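Local coordinates for protein putative NAD-dependent epimerase/dehydratase (Bacillus halodurans, PDB 3E8X) that binds NADP and is probably an epimerase or dehydratase of the short-chain dehydrogenase type, its substrate and reaction being unknown, at residues V168-V182 against I191-V203. Sequence-based numbering, arbitrary orientation. Where two conformers were deposited one is given.
Sequences VRPGPLSNEESTGKV and ITRSITRHDVAKV. With NAP (NADP nicotinamide-adenine-dinucleotide phosphate), chain B.
Leu173 lays its CB over the centre of the Arg197 guanidinium, 3.7 Å from CZ, while its CD2 meets CG2 of Val200 at 3.8 Å. Arg197 runs extended from CG to NE and then turns at chi4 (81°), setting the flat group against the leucine, edge to the cofactor: NE donates to NADP O1N at 2.6 Å, and NH2 adds a weak bond to it. On NH1, Asn175 OD1 accepts at 2.9 Å from a donor above its carbonyl plane, the amide lying 20° from the guanidinium plane, and a water links NH1 to Leu173 O. A leucine in place of Arg197 would probably leave the nicotinamide-side phosphate without this positive mate and Asn175 OD1 without its donor. On the face that carries Leu173 and Ile195, Pro170 CB packs 3.7 Å from Ile195 CG2. The backbones pair in parallel, Ile195 N to Pro172 O, Ser174 N to Ile195 O and Arg197 N to Ser174 O, and Leu173 N donates to the carboxamide oxygen O7N, nearly straight (N-H...O 174°). Asp199 holds the loop at Thr179-Gly180 by two backbone N-H groups: OD2 takes Thr179 N on its syn lone pair at 3.0 Å, OD1 Gly180 N at 2.9 Å, syn but out of the carboxylate plane. Thr196 OG1 donates to OD2 from above that plane and N-caps the helix by accepting from Asp199 N; Asn222 also bonds OD2. Strand end and helix start line part of the NADP site, at its nicotinamide and neighbouring phosphate, with Lys32 and Val33 of helix 32-43 beside Arg197, consistent with the Rossmann fold of atypical short-chain dehydrogenases.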
loop_
_atom_site.group_PDB
_atom_site.type_symbol
_atom_site.label_atom_id
_atom_site.label_comp_id
_atom_site.label_asym_id
_atom_site.label_seq_id
_atom_site.Cartn_x
_atom_site.Cartn_y
_atom_site.Cartn_z
ATOM N N VAL A 168 2.944 -2.034 17.684
ATOM C CA VAL A 168 2.265 -3.043 18.526
ATOM C C VAL A 168 1.373 -3.867 17.615
ATOM O O VAL A 168 0.452 -3.343 17.016
ATOM C CB VAL A 168 1.432 -2.349 19.637
ATOM C CG1 VAL A 168 0.902 -3.372 20.676
ATOM C CG2 VAL A 168 2.301 -1.266 20.309
ATOM N N ARG A 169 1.664 -5.165 17.537
ATOM C CA ARG A 169 0.889 -6.104 16.727
ATOM C C ARG A 169 0.081 -7.043 17.624
ATOM O O ARG A 169 0.554 -8.130 17.963
ATOM C CB ARG A 169 1.845 -6.897 15.807
ATOM C CG ARG A 169 2.457 -6.018 14.739
ATOM C CD ARG A 169 3.597 -6.661 13.986
ATOM N NE ARG A 169 3.868 -5.882 12.784
ATOM C CZ ARG A 169 4.797 -6.169 11.883
ATOM N NH1 ARG A 169 5.595 -7.209 12.022
ATOM N NH2 ARG A 169 4.888 -5.422 10.798
ATOM N N PRO A 170 -1.144 -6.635 18.029
ATOM C CA PRO A 170 -1.941 -7.574 18.803
ATOM C C PRO A 170 -2.356 -8.796 18.004
ATOM O O PRO A 170 -2.530 -8.715 16.778
ATOM C CB PRO A 170 -3.182 -6.779 19.222
ATOM C CG PRO A 170 -3.042 -5.434 18.668
ATOM C CD PRO A 170 -1.836 -5.364 17.803
ATOM N N GLY A 171 -2.509 -9.912 18.713
ATOM C CA GLY A 171 -3.270 -11.077 18.254
ATOM C C GLY A 171 -4.747 -10.768 18.031
ATOM O O GLY A 171 -5.181 -9.609 18.160
ATOM N N PRO A 172 -5.538 -11.804 17.698
ATOM C CA PRO A 172 -6.997 -11.721 17.604
ATOM C C PRO A 172 -7.583 -10.987 18.813
ATOM O O PRO A 172 -7.218 -11.304 19.930
ATOM C CB PRO A 172 -7.421 -13.199 17.605
ATOM C CG PRO A 172 -6.237 -13.907 16.901
ATOM C CD PRO A 172 -5.040 -13.181 17.448
ATOM N N LEU A 173 -8.437 -9.996 18.595
ATOM C CA LEU A 173 -8.925 -9.174 19.681
ATOM C C LEU A 173 -10.154 -9.804 20.320
ATOM O O LEU A 173 -10.947 -10.460 19.650
ATOM C CB LEU A 173 -9.220 -7.746 19.186
ATOM C CG LEU A 173 -8.061 -6.933 18.617
ATOM C CD1 LEU A 173 -8.561 -5.642 18.006
ATOM C CD2 LEU A 173 -7.013 -6.647 19.711
ATOM N N SER A 174 -10.286 -9.639 21.640
ATOM C CA SER A 174 -11.456 -10.095 22.353
ATOM C C SER A 174 -12.028 -8.952 23.187
ATOM O O SER A 174 -11.369 -7.953 23.426
ATOM C CB SER A 174 -11.110 -11.346 23.205
ATOM O OG SER A 174 -11.083 -11.096 24.585
ATOM N N ASN A 175 -13.265 -9.115 23.618
ATOM C CA ASN A 175 -13.943 -8.164 24.484
ATOM C C ASN A 175 -14.099 -8.628 25.927
ATOM O O ASN A 175 -14.891 -8.034 26.677
ATOM C CB ASN A 175 -15.293 -7.762 23.885
ATOM C CG ASN A 175 -15.121 -6.991 22.604
ATOM O OD1 ASN A 175 -14.387 -5.973 22.556
ATOM N ND2 ASN A 175 -15.773 -7.473 21.527
ATOM N N GLU A 176 -13.323 -9.630 26.351
ATOM C CA GLU A 176 -13.246 -9.983 27.766
ATOM C C GLU A 176 -12.638 -8.821 28.584
ATOM O O GLU A 176 -11.993 -7.922 28.024
ATOM C CB GLU A 176 -12.400 -11.251 27.954
ATOM C CG GLU A 176 -12.881 -12.494 27.155
ATOM C CD GLU A 176 -14.270 -12.949 27.531
ATOM O OE1 GLU A 176 -14.689 -12.704 28.693
ATOM O OE2 GLU A 176 -14.939 -13.566 26.662
ATOM N N GLU A 177 -12.842 -8.871 29.898
ATOM C CA GLU A 177 -12.275 -7.902 30.833
ATOM C C GLU A 177 -10.741 -8.081 30.879
ATOM O O GLU A 177 -10.191 -9.154 30.568
ATOM C CB GLU A 177 -12.903 -8.035 32.259
ATOM C CG GLU A 177 -14.441 -7.774 32.414
ATOM C CD GLU A 177 -14.914 -6.402 31.855
ATOM O OE1 GLU A 177 -14.418 -5.345 32.329
ATOM O OE2 GLU A 177 -15.766 -6.393 30.924
ATOM N N SER A 178 -10.047 -6.998 31.196
ATOM C CA SER A 178 -8.596 -7.024 31.245
ATOM C C SER A 178 -8.128 -8.089 32.212
ATOM O O SER A 178 -8.742 -8.263 33.260
ATOM C CB SER A 178 -8.065 -5.667 31.705
ATOM O OG SER A 178 -8.683 -5.256 32.908
ATOM N N THR A 179 -7.048 -8.799 31.847
ATOM C CA THR A 179 -6.290 -9.624 32.787
ATOM C C THR A 179 -5.044 -8.858 33.334
ATOM O O THR A 179 -4.521 -9.206 34.376
ATOM C CB THR A 179 -5.768 -10.933 32.151
ATOM O OG1 THR A 179 -4.639 -10.650 31.314
ATOM C CG2 THR A 179 -6.849 -11.626 31.339
ATOM N N GLY A 180 -4.555 -7.851 32.604
ATOM C CA GLY A 180 -3.363 -7.104 32.992
ATOM C C GLY A 180 -2.064 -7.838 32.698
ATOM O O GLY A 180 -0.994 -7.358 33.109
ATOM N N LYS A 181 -2.147 -8.997 32.027
ATOM C CA LYS A 181 -1.010 -9.920 31.874
ATOM C C LYS A 181 -0.945 -10.351 30.422
ATOM O O LYS A 181 -1.970 -10.715 29.815
ATOM C CB LYS A 181 -1.104 -11.144 32.795
ATOM C CG LYS A 181 -1.011 -10.866 34.316
ATOM C CD LYS A 181 -1.174 -12.161 35.175
ATOM C CE LYS A 181 -0.897 -11.899 36.686
ATOM N NZ LYS A 181 -0.647 -13.114 37.616
ATOM N N VAL A 182 0.266 -10.257 29.859
ATOM C CA VAL A 182 0.508 -10.473 28.438
ATOM C C VAL A 182 1.756 -11.355 28.200
ATOM O O VAL A 182 2.471 -11.724 29.156
ATOM C CB VAL A 182 0.583 -9.133 27.635
ATOM C CG1 VAL A 182 -0.746 -8.303 27.735
ATOM C CG2 VAL A 182 1.814 -8.249 28.024
ATOM N N ILE A 191 0.187 -18.587 16.765
ATOM C CA ILE A 191 -0.743 -17.773 17.537
ATOM C C ILE A 191 -1.843 -18.720 18.002
ATOM O O ILE A 191 -2.589 -19.254 17.180
ATOM C CB ILE A 191 -1.375 -16.642 16.668
ATOM C CG1 ILE A 191 -0.294 -15.725 16.088
ATOM C CG2 ILE A 191 -2.431 -15.854 17.450
ATOM C CD1 ILE A 191 0.480 -14.892 17.094
ATOM N N THR A 192 -1.928 -18.949 19.309
ATOM C CA THR A 192 -2.899 -19.896 19.879
ATOM C C THR A 192 -3.733 -19.223 20.978
ATOM O O THR A 192 -4.452 -19.878 21.738
ATOM C CB THR A 192 -2.156 -21.095 20.486
ATOM O OG1 THR A 192 -1.183 -20.587 21.409
ATOM C CG2 THR A 192 -1.456 -21.926 19.390
ATOM N N ARG A 193 -3.639 -17.899 21.022
ATOM C CA ARG A 193 -4.321 -17.116 22.035
ATOM C C ARG A 193 -4.817 -15.800 21.429
ATOM O O ARG A 193 -4.461 -15.439 20.304
ATOM C CB ARG A 193 -3.387 -16.856 23.238
ATOM C CG ARG A 193 -3.174 -18.092 24.144
ATOM C CD ARG A 193 -2.725 -17.737 25.590
ATOM N NE ARG A 193 -3.729 -16.983 26.365
ATOM C CZ ARG A 193 -3.724 -16.839 27.696
ATOM N NH1 ARG A 193 -2.781 -17.407 28.447
ATOM N NH2 ARG A 193 -4.674 -16.115 28.277
ATOM N N SER A 194 -5.659 -15.124 22.198
ATOM C CA SER A 194 -6.254 -13.823 21.911
ATOM C C SER A 194 -5.660 -12.765 22.825
ATOM O O SER A 194 -4.867 -13.080 23.718
ATOM C CB SER A 194 -7.757 -13.894 22.205
ATOM O OG SER A 194 -8.509 -14.021 21.037
ATOM N N ILE A 195 -6.073 -11.506 22.642
ATOM C CA ILE A 195 -5.774 -10.486 23.632
ATOM C C ILE A 195 -7.006 -9.590 23.777
ATOM O O ILE A 195 -7.643 -9.255 22.784
ATOM C CB ILE A 195 -4.455 -9.635 23.304
ATOM C CG1 ILE A 195 -4.127 -8.670 24.475
ATOM C CG2 ILE A 195 -4.518 -8.885 21.895
ATOM C CD1 ILE A 195 -2.713 -8.106 24.434
ATOM N N THR A 196 -7.324 -9.203 25.010
ATOM C CA THR A 196 -8.444 -8.304 25.219
ATOM C C THR A 196 -8.097 -6.900 24.692
ATOM O O THR A 196 -6.953 -6.470 24.723
ATOM C CB THR A 196 -8.956 -8.252 26.686
ATOM O OG1 THR A 196 -8.051 -7.529 27.528
ATOM C CG2 THR A 196 -9.219 -9.649 27.247
ATOM N N ARG A 197 -9.095 -6.202 24.192
ATOM C CA ARG A 197 -8.906 -4.818 23.788
ATOM C C ARG A 197 -8.457 -3.897 24.956
ATOM O O ARG A 197 -7.727 -2.911 24.734
ATOM C CB ARG A 197 -10.182 -4.306 23.133
ATOM C CG ARG A 197 -10.465 -4.904 21.781
ATOM C CD ARG A 197 -11.716 -4.279 21.140
ATOM N NE ARG A 197 -11.857 -4.659 19.739
ATOM C CZ ARG A 197 -12.360 -5.808 19.328
ATOM N NH1 ARG A 197 -12.843 -6.690 20.185
ATOM N NH2 ARG A 197 -12.415 -6.062 18.039
ATOM N N HIS A 198 -8.933 -4.190 26.169
ATOM C CA HIS A 198 -8.527 -3.467 27.378
ATOM C C HIS A 198 -7.003 -3.544 27.546
ATOM O O HIS A 198 -6.352 -2.557 27.810
ATOM C CB HIS A 198 -9.147 -4.046 28.649
ATOM C CG HIS A 198 -10.526 -3.573 28.947
ATOM N ND1 HIS A 198 -10.796 -2.282 29.351
ATOM C CD2 HIS A 198 -11.718 -4.232 28.944
ATOM C CE1 HIS A 198 -12.102 -2.158 29.550
ATOM N NE2 HIS A 198 -12.684 -3.329 29.333
ATOM N N ASP A 199 -6.467 -4.740 27.378
ATOM C CA ASP A 199 -5.082 -5.007 27.614
ATOM C C ASP A 199 -4.196 -4.410 26.536
ATOM O O ASP A 199 -3.116 -3.939 26.851
ATOM C CB ASP A 199 -4.836 -6.513 27.811
ATOM C CG ASP A 199 -5.364 -7.047 29.142
ATOM O OD1 ASP A 199 -5.167 -6.353 30.182
ATOM O OD2 ASP A 199 -5.939 -8.191 29.139
ATOM N N VAL A 200 -4.648 -4.385 25.277
ATOM C CA VAL A 200 -3.954 -3.680 24.198
ATOM C C VAL A 200 -3.830 -2.217 24.581
ATOM O O VAL A 200 -2.765 -1.637 24.434
ATOM C CB VAL A 200 -4.692 -3.802 22.812
ATOM C CG1 VAL A 200 -3.993 -2.962 21.700
ATOM C CG2 VAL A 200 -4.819 -5.258 22.419
ATOM N N ALA A 201 -4.934 -1.620 25.054
ATOM C CA ALA A 201 -4.918 -0.224 25.432
ATOM C C ALA A 201 -3.874 0.017 26.552
ATOM O O ALA A 201 -3.162 1.018 26.529
ATOM C CB ALA A 201 -6.328 0.279 25.821
ATOM N N LYS A 202 -3.849 -0.882 27.539
ATOM C CA LYS A 202 -2.912 -0.834 28.657
ATOM C C LYS A 202 -1.454 -0.906 28.190
ATOM O O LYS A 202 -0.599 -0.176 28.680
ATOM C CB LYS A 202 -3.208 -1.973 29.652
ATOM C CG LYS A 202 -4.300 -1.677 30.631
ATOM C CD LYS A 202 -4.621 -2.894 31.500
ATOM C CE LYS A 202 -5.983 -2.802 32.179
ATOM N NZ LYS A 202 -6.106 -1.598 33.029
ATOM N N VAL A 203 -1.171 -1.803 27.261
ATOM C CA VAL A 203 0.138 -1.912 26.664
ATOM C C VAL A 203 0.583 -0.601 25.982
ATOM O O VAL A 203 1.662 -0.112 26.234
ATOM C CB VAL A 203 0.209 -3.072 25.649
ATOM C CG1 VAL A 203 1.551 -3.040 24.895
ATOM C CG2 VAL A 203 0.000 -4.425 26.360
HETATM P PA NAP B . -12.755 -0.244 15.828
HETATM O O1A NAP B . -13.314 -0.585 14.443
HETATM O O2A NAP B . -13.637 -0.385 17.049
HETATM O O5B NAP B . -12.111 1.236 15.699
HETATM C C5B NAP B . -11.907 1.913 14.445
HETATM C C4B NAP B . -12.175 3.415 14.522
HETATM O O4B NAP B . -11.699 3.987 13.291
HETATM C C3B NAP B . -13.664 3.825 14.653
HETATM O O3B NAP B . -13.954 4.622 15.816
HETATM C C2B NAP B . -13.940 4.666 13.418
HETATM O O2B NAP B . -14.821 5.803 13.592
HETATM C C1B NAP B . -12.521 5.123 13.045
HETATM N N9A NAP B . -12.504 5.622 11.646
HETATM C C8A NAP B . -12.983 4.990 10.563
HETATM N N7A NAP B . -12.827 5.790 9.491
HETATM C C5A NAP B . -12.240 6.926 9.917
HETATM C C6A NAP B . -11.832 8.107 9.287
HETATM N N6A NAP B . -12.002 8.258 7.957
HETATM N N1A NAP B . -11.286 9.117 10.002
HETATM C C2A NAP B . -11.122 8.977 11.319
HETATM N N3A NAP B . -11.504 7.855 11.964
HETATM C C4A NAP B . -12.059 6.817 11.283
HETATM O O3 NAP B . -11.441 -1.194 16.051
HETATM P PN NAP B . -10.809 -1.736 17.456
HETATM O O1N NAP B . -11.511 -3.028 17.769
HETATM O O2N NAP B . -10.701 -0.530 18.363
HETATM O O5D NAP B . -9.350 -2.276 17.059
HETATM C C5D NAP B . -8.267 -1.379 16.848
HETATM C C4D NAP B . -7.470 -1.893 15.663
HETATM O O4D NAP B . -6.904 -3.177 15.929
HETATM C C3D NAP B . -8.349 -2.070 14.433
HETATM O O3D NAP B . -8.453 -0.812 13.751
HETATM C C2D NAP B . -7.695 -3.230 13.675
HETATM O O2D NAP B . -6.980 -2.811 12.533
HETATM C C1D NAP B . -6.706 -3.865 14.681
HETATM N N1N NAP B . -6.818 -5.345 14.872
HETATM C C2N NAP B . -8.011 -5.977 14.994
HETATM C C3N NAP B . -8.060 -7.374 15.190
HETATM C C7N NAP B . -9.361 -8.124 15.371
HETATM O O7N NAP B . -9.327 -9.264 15.870
HETATM N N7N NAP B . -10.510 -7.511 15.043
HETATM C C4N NAP B . -6.867 -8.098 15.258
HETATM C C5N NAP B . -5.663 -7.425 15.137
HETATM C C6N NAP B . -5.675 -6.053 14.949
HETATM P P2B NAP B . -16.429 5.716 13.889
HETATM O O1X NAP B . -16.573 5.618 15.384
HETATM O O2X NAP B . -16.969 7.037 13.347
HETATM O O3X NAP B . -16.857 4.450 13.177
HETATM O O HOH W 1 -13.930 -9.369 19.399
HETATM O O HOH W 2 -11.503 -6.020 26.110
#